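Local coordinates for protein putative acetyltransferase Sthe_0691 (Sphaerobacter thermophilus, PDB 3SHP) that probably transfers an acetyl group from acetyl-CoA to an acceptor not yet identified, as expected of a GNAT-like acetyltransferase, at residues L119-T123 / Q165-V171; E48-G52 / E79-T84. All blocks are in the same frame, centred on the assembly; numbering follows the deposited sequence.

Contact 1 pairs two neighbouring strands of the central sheet, while contact 2 fastens the short 3-10 segment 48-50 and the residues after it to the turn that joins strands 72-80 and 84-91. Both are partly buried and lie on the same side of the chain's centre, about 11 Å apart between centres. The regular antiparallel bonding of 119-123 with 165-171 contrasts with 48-52 against 79-84, where backbone carbonyls, a lysine and two waters do the joining. The two meet at the turn: the carbonyl of Q83 probably accepts hydrogen bonds from the backbone N of L120 and of V121, so the turn of contact 2 is bonded to the start of strand 121-127 in contact 1.

Contact 1 of 2, residues L119-T123 / Q165-V171; sequences LLVIT and QAVDPKV
Q165 and T123 face each other as a non-hydrogen-bonded pair of antiparallel strands, and their side chains lie alongside each other, pointing the same way. From Q165 CB, 3.6 Å from I122 O, the chain turns beside its own backbone N (chi1 -70°) and then runs extended, its CG alongside the T123 side chain. Q165 CD stands 3.6 Å from T123 OG1. At the tip Q165 NE2 gives a hydrogen bond of 2.7 Å to T123 OG1, which lies close to the amide plane; Q165 NE2 also rests 3.5 Å from V121 CG1. OE1 turns to the backbone N of A44, so both ends of the amide are held and its rotation is fixed. A leucine in its place would probably leave the buried T123 OG1 without its donor and the A44 backbone N without its acceptor.

Further along, V121 and V167 lie side by side on the face that Q165 occupies, with V121 CG1 3.9 Å from V167 CG2. Between these pairs I122 and A166 exchange backbone hydrogen bonds, the I122 N to A166 O one measuring 3.0 Å. Past the strand, D168 N bonds to L120 O at 2.8 Å, and L120 CD2 packs on D168 CB at 3.8 Å. D168 OD1 accepts from K170 N, an Asx turn that swings the chain back until V171 CG2 reaches L120 CB. Strand 121-127 is thus flanked by strand 157-167 and, in parallel, by strand 84-91, while R114 of helix 98-116 covers I122 and A166 on the other face.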
loop_
_atom_site.group_PDB
_atom_site.type_symbol
_atom_site.label_atom_id
_atom_site.label_comp_id
_atom_site.label_asym_id
_atom_site.label_seq_id
_atom_site.Cartn_x
_atom_site.Cartn_y
_atom_site.Cartn_z
ATOM N N LEU A 119 -21.081 -32.545 17.233
ATOM C CA LEU A 119 -20.778 -32.101 15.885
ATOM C C LEU A 119 -21.183 -33.134 14.866
ATOM O O LEU A 119 -21.016 -34.334 15.085
ATOM C CB LEU A 119 -19.287 -31.835 15.752
ATOM C CG LEU A 119 -18.706 -30.851 16.744
ATOM C CD1 LEU A 119 -17.196 -30.855 16.555
ATOM C CD2 LEU A 119 -19.289 -29.448 16.550
ATOM N N LEU A 120 -21.726 -32.658 13.756
ATOM C CA LEU A 120 -21.986 -33.514 12.612
ATOM C C LEU A 120 -20.871 -33.314 11.567
ATOM O O LEU A 120 -20.700 -34.170 10.693
ATOM C CB LEU A 120 -23.391 -33.240 12.035
ATOM C CG LEU A 120 -24.531 -33.461 13.056
ATOM C CD1 LEU A 120 -25.940 -33.181 12.494
ATOM C CD2 LEU A 120 -24.480 -34.875 13.671
ATOM N N VAL A 121 -20.109 -32.213 11.681
ATOM C CA VAL A 121 -19.055 -31.860 10.701
ATOM C C VAL A 121 -17.830 -31.232 11.359
ATOM O O VAL A 121 -17.950 -30.313 12.186
ATOM C CB VAL A 121 -19.566 -30.880 9.619
ATOM C CG1 VAL A 121 -18.598 -30.803 8.455
ATOM C CG2 VAL A 121 -20.931 -31.291 9.112
ATOM N N ILE A 122 -16.659 -31.756 11.005
ATOM C CA ILE A 122 -15.361 -31.201 11.393
ATOM C C ILE A 122 -14.606 -30.919 10.102
ATOM O O ILE A 122 -14.547 -31.785 9.218
ATOM C CB ILE A 122 -14.538 -32.202 12.253
ATOM C CG1 ILE A 122 -15.312 -32.594 13.518
ATOM C CG2 ILE A 122 -13.180 -31.615 12.641
ATOM C CD1 ILE A 122 -14.594 -33.652 14.428
ATOM N N THR A 123 -14.030 -29.719 10.008
ATOM C CA THR A 123 -13.483 -29.205 8.765
ATOM C C THR A 123 -12.124 -28.572 9.105
ATOM O O THR A 123 -12.041 -27.670 9.961
ATOM C CB THR A 123 -14.464 -28.172 8.116
ATOM O OG1 THR A 123 -15.731 -28.794 7.861
ATOM C CG2 THR A 123 -13.937 -27.626 6.794
ATOM N N GLN A 165 -12.306 -33.325 5.995
ATOM C CA GLN A 165 -13.574 -33.347 6.728
ATOM C C GLN A 165 -13.915 -34.716 7.267
ATOM O O GLN A 165 -13.532 -35.743 6.697
ATOM C CB GLN A 165 -14.717 -32.858 5.828
ATOM C CG GLN A 165 -14.633 -31.355 5.517
ATOM C CD GLN A 165 -15.919 -30.815 4.886
ATOM O OE1 GLN A 165 -16.235 -31.111 3.721
ATOM N NE2 GLN A 165 -16.659 -30.018 5.645
ATOM N N ALA A 166 -14.615 -34.729 8.392
ATOM C CA ALA A 166 -15.422 -35.874 8.757
ATOM C C ALA A 166 -16.846 -35.363 8.866
ATOM O O ALA A 166 -17.120 -34.317 9.498
ATOM C CB ALA A 166 -14.956 -36.490 10.053
ATOM N N VAL A 167 -17.743 -36.086 8.214
ATOM C CA VAL A 167 -19.143 -35.735 8.180
ATOM C C VAL A 167 -19.974 -36.946 8.629
ATOM O O VAL A 167 -19.913 -38.024 8.021
ATOM C CB VAL A 167 -19.562 -35.265 6.774
ATOM C CG1 VAL A 167 -21.069 -34.952 6.711
ATOM C CG2 VAL A 167 -18.712 -34.046 6.322
ATOM N N ASP A 168 -20.730 -36.754 9.706
ATOM C CA ASP A 168 -21.633 -37.765 10.240
ATOM C C ASP A 168 -22.535 -38.349 9.149
ATOM O O ASP A 168 -23.049 -37.602 8.301
ATOM C CB ASP A 168 -22.478 -37.153 11.365
ATOM C CG ASP A 168 -23.319 -38.177 12.096
ATOM O OD1 ASP A 168 -24.293 -38.665 11.492
ATOM O OD2 ASP A 168 -23.019 -38.481 13.280
ATOM N N PRO A 169 -22.728 -39.688 9.163
ATOM C CA PRO A 169 -23.608 -40.379 8.206
ATOM C C PRO A 169 -24.985 -39.709 8.033
ATOM O O PRO A 169 -25.464 -39.596 6.900
ATOM C CB PRO A 169 -23.774 -41.774 8.814
ATOM C CG PRO A 169 -22.561 -41.995 9.632
ATOM C CD PRO A 169 -21.989 -40.642 10.013
ATOM N N LYS A 170 -25.595 -39.256 9.135
ATOM C CA LYS A 170 -26.927 -38.618 9.112
ATOM C C LYS A 170 -27.062 -37.553 8.026
ATOM O O LYS A 170 -28.130 -37.396 7.437
ATOM C CB LYS A 170 -27.245 -37.962 10.452
ATOM C CG LYS A 170 -27.502 -38.903 11.595
ATOM C CD LYS A 170 -27.367 -38.134 12.896
ATOM C CE LYS A 170 -28.232 -38.741 13.966
ATOM N NZ LYS A 170 -28.002 -38.037 15.247
ATOM N N VAL A 171 -25.982 -36.817 7.782
ATOM C CA VAL A 171 -25.962 -35.757 6.781
ATOM C C VAL A 171 -25.829 -36.342 5.370
ATOM O O VAL A 171 -26.763 -36.286 4.567
ATOM C CB VAL A 171 -24.796 -34.776 7.027
ATOM C CG1 VAL A 171 -24.935 -33.578 6.134
ATOM C CG2 VAL A 171 -24.752 -34.344 8.491
#

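Contact 2 of 2, residues E48-G52 / E79-T84; sequences EKLQG and EFGKQT
L50 O accepts a nearly straight bond, 2.9 Å from Q83 N with an N-H...O angle of 165°, the donor arriving almost in line with the C=O. Next to it, Q51 O receives K82 N in a weak bond of 3.0 Å. The K82 side chain bends at its third torsion (chi3 59°), bringing NZ back to K49 O for a weak 3.1 Å bond. T84 CG2 sits 3.4 Å from L50 O and packs against L50 CB at 3.9 Å.

Farther out, the Q51 side chain folds back at chi2 (68°), crossing that of T84 at about a right angle. Its NE2 donates to two waters: one bridges to E79 O and T84 OG1, the other to F80 O and E79 OE2. The carboxylate of E79 is placed in turn by A39 N and by a salt bridge from R149 of a second subunit, which also packs on Q51; the contact therefore reaches a subunit interface.

L50 rests on L120, V121 and V171, fitting the 3-10 segment against the tail that follows strand 157-167 and against the start of strand 121-127 with the residue before it, beside the hairpin turn between strands 72-80 and 84-91.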
loop_
_atom_site.group_PDB
_atom_site.type_symbol
_atom_site.label_atom_id
_atom_site.label_comp_id
_atom_site.label_asym_id
_atom_site.label_seq_id
_atom_site.Cartn_x
_atom_site.Cartn_y
_atom_site.Cartn_z
ATOM N N GLU A 48 -27.220 -25.461 4.718
ATOM C CA GLU A 48 -26.850 -24.240 5.448
ATOM C C GLU A 48 -27.127 -24.309 6.941
ATOM O O GLU A 48 -26.329 -23.829 7.750
ATOM C CB GLU A 48 -27.585 -23.032 4.876
ATOM C CG GLU A 48 -26.661 -21.972 4.327
ATOM C CD GLU A 48 -27.404 -20.926 3.526
ATOM O OE1 GLU A 48 -27.125 -19.718 3.718
ATOM O OE2 GLU A 48 -28.267 -21.308 2.703
ATOM N N LYS A 49 -28.260 -24.917 7.294
ATOM C CA LYS A 49 -28.725 -24.981 8.685
ATOM C C LYS A 49 -27.655 -25.529 9.651
ATOM O O LYS A 49 -27.599 -25.123 10.815
ATOM C CB LYS A 49 -30.056 -25.748 8.792
ATOM C CG LYS A 49 -29.948 -27.286 8.668
ATOM C CD LYS A 49 -31.344 -27.963 8.642
ATOM C CE LYS A 49 -31.232 -29.497 8.562
ATOM N NZ LYS A 49 -32.551 -30.204 8.460
ATOM N N LEU A 50 -26.791 -26.420 9.155
ATOM C CA LEU A 50 -25.713 -26.977 9.972
ATOM C C LEU A 50 -24.814 -25.915 10.608
ATOM O O LEU A 50 -24.280 -26.134 11.688
ATOM C CB LEU A 50 -24.865 -27.949 9.160
ATOM C CG LEU A 50 -25.552 -29.200 8.613
ATOM C CD1 LEU A 50 -24.569 -29.942 7.725
ATOM C CD2 LEU A 50 -26.074 -30.110 9.743
ATOM N N GLN A 51 -24.668 -24.771 9.942
ATOM C CA GLN A 51 -23.831 -23.686 10.444
ATOM C C GLN A 51 -24.565 -22.838 11.496
ATOM O O GLN A 51 -23.932 -22.248 12.376
ATOM C CB GLN A 51 -23.362 -22.794 9.292
ATOM C CG GLN A 51 -22.140 -21.915 9.616
ATOM C CD GLN A 51 -20.876 -22.734 9.813
ATOM O OE1 GLN A 51 -20.663 -23.745 9.141
ATOM N NE2 GLN A 51 -20.041 -22.311 10.749
ATOM N N GLY A 52 -25.894 -22.783 11.399
ATOM C CA GLY A 52 -26.701 -21.946 12.277
ATOM C C GLY A 52 -26.546 -20.453 12.021
ATOM O O GLY A 52 -25.952 -20.042 11.021
ATOM N N GLU A 79 -13.669 -22.356 14.777
ATOM C CA GLU A 79 -14.951 -21.657 14.642
ATOM C C GLU A 79 -16.097 -22.671 14.721
ATOM O O GLU A 79 -16.186 -23.577 13.888
ATOM C CB GLU A 79 -14.976 -20.842 13.327
ATOM C CG GLU A 79 -16.337 -20.284 12.948
ATOM C CD GLU A 79 -16.545 -20.099 11.438
ATOM O OE1 GLU A 79 -15.752 -20.633 10.612
ATOM O OE2 GLU A 79 -17.532 -19.418 11.084
ATOM N N PHE A 80 -16.938 -22.556 15.741
ATOM C CA PHE A 80 -18.103 -23.431 15.844
ATOM C C PHE A 80 -19.300 -22.777 15.187
ATOM O O PHE A 80 -19.510 -21.560 15.318
ATOM C CB PHE A 80 -18.481 -23.772 17.300
ATOM C CG PHE A 80 -17.483 -24.645 18.005
ATOM C CD1 PHE A 80 -16.705 -24.129 19.039
ATOM C CD2 PHE A 80 -17.312 -25.975 17.639
ATOM C CE1 PHE A 80 -15.770 -24.914 19.692
ATOM C CE2 PHE A 80 -16.362 -26.783 18.294
ATOM C CZ PHE A 80 -15.591 -26.247 19.320
ATOM N N GLY A 81 -20.075 -23.582 14.476
ATOM C CA GLY A 81 -21.433 -23.207 14.128
ATOM C C GLY A 81 -22.379 -24.028 15.004
ATOM O O GLY A 81 -22.004 -24.493 16.077
ATOM N N LYS A 82 -23.603 -24.247 14.551
ATOM C CA LYS A 82 -24.534 -25.029 15.354
ATOM C C LYS A 82 -24.079 -26.476 15.515
ATOM O O LYS A 82 -24.002 -26.979 16.631
ATOM C CB LYS A 82 -25.945 -24.960 14.773
ATOM C CG LYS A 82 -27.004 -25.619 15.634
ATOM C CD LYS A 82 -28.400 -25.286 15.116
ATOM C CE LYS A 82 -28.621 -25.744 13.651
ATOM N NZ LYS A 82 -29.821 -25.099 12.963
ATOM N N GLN A 83 -23.775 -27.138 14.408
ATOM C CA GLN A 83 -23.355 -28.521 14.453
ATOM C C GLN A 83 -22.019 -28.754 13.756
ATOM O O GLN A 83 -21.717 -29.883 13.356
ATOM C CB GLN A 83 -24.446 -29.364 13.814
ATOM C CG GLN A 83 -25.529 -29.739 14.833
ATOM C CD GLN A 83 -26.895 -29.872 14.231
ATOM O OE1 GLN A 83 -27.166 -29.395 13.119
ATOM N NE2 GLN A 83 -27.791 -30.500 14.973
ATOM N N THR A 84 -21.240 -27.679 13.594
ATOM C CA THR A 84 -19.998 -27.727 12.821
ATOM C C THR A 84 -18.825 -27.202 13.615
ATOM O O THR A 84 -18.994 -26.359 14.499
ATOM C CB THR A 84 -20.095 -26.896 11.525
ATOM O OG1 THR A 84 -20.286 -25.517 11.857
ATOM C CG2 THR A 84 -21.270 -27.373 10.647
HETATM O O HOH W 1 -17.970 -24.174 11.714
HETATM O O HOH W 2 -20.098 -20.194 12.666
#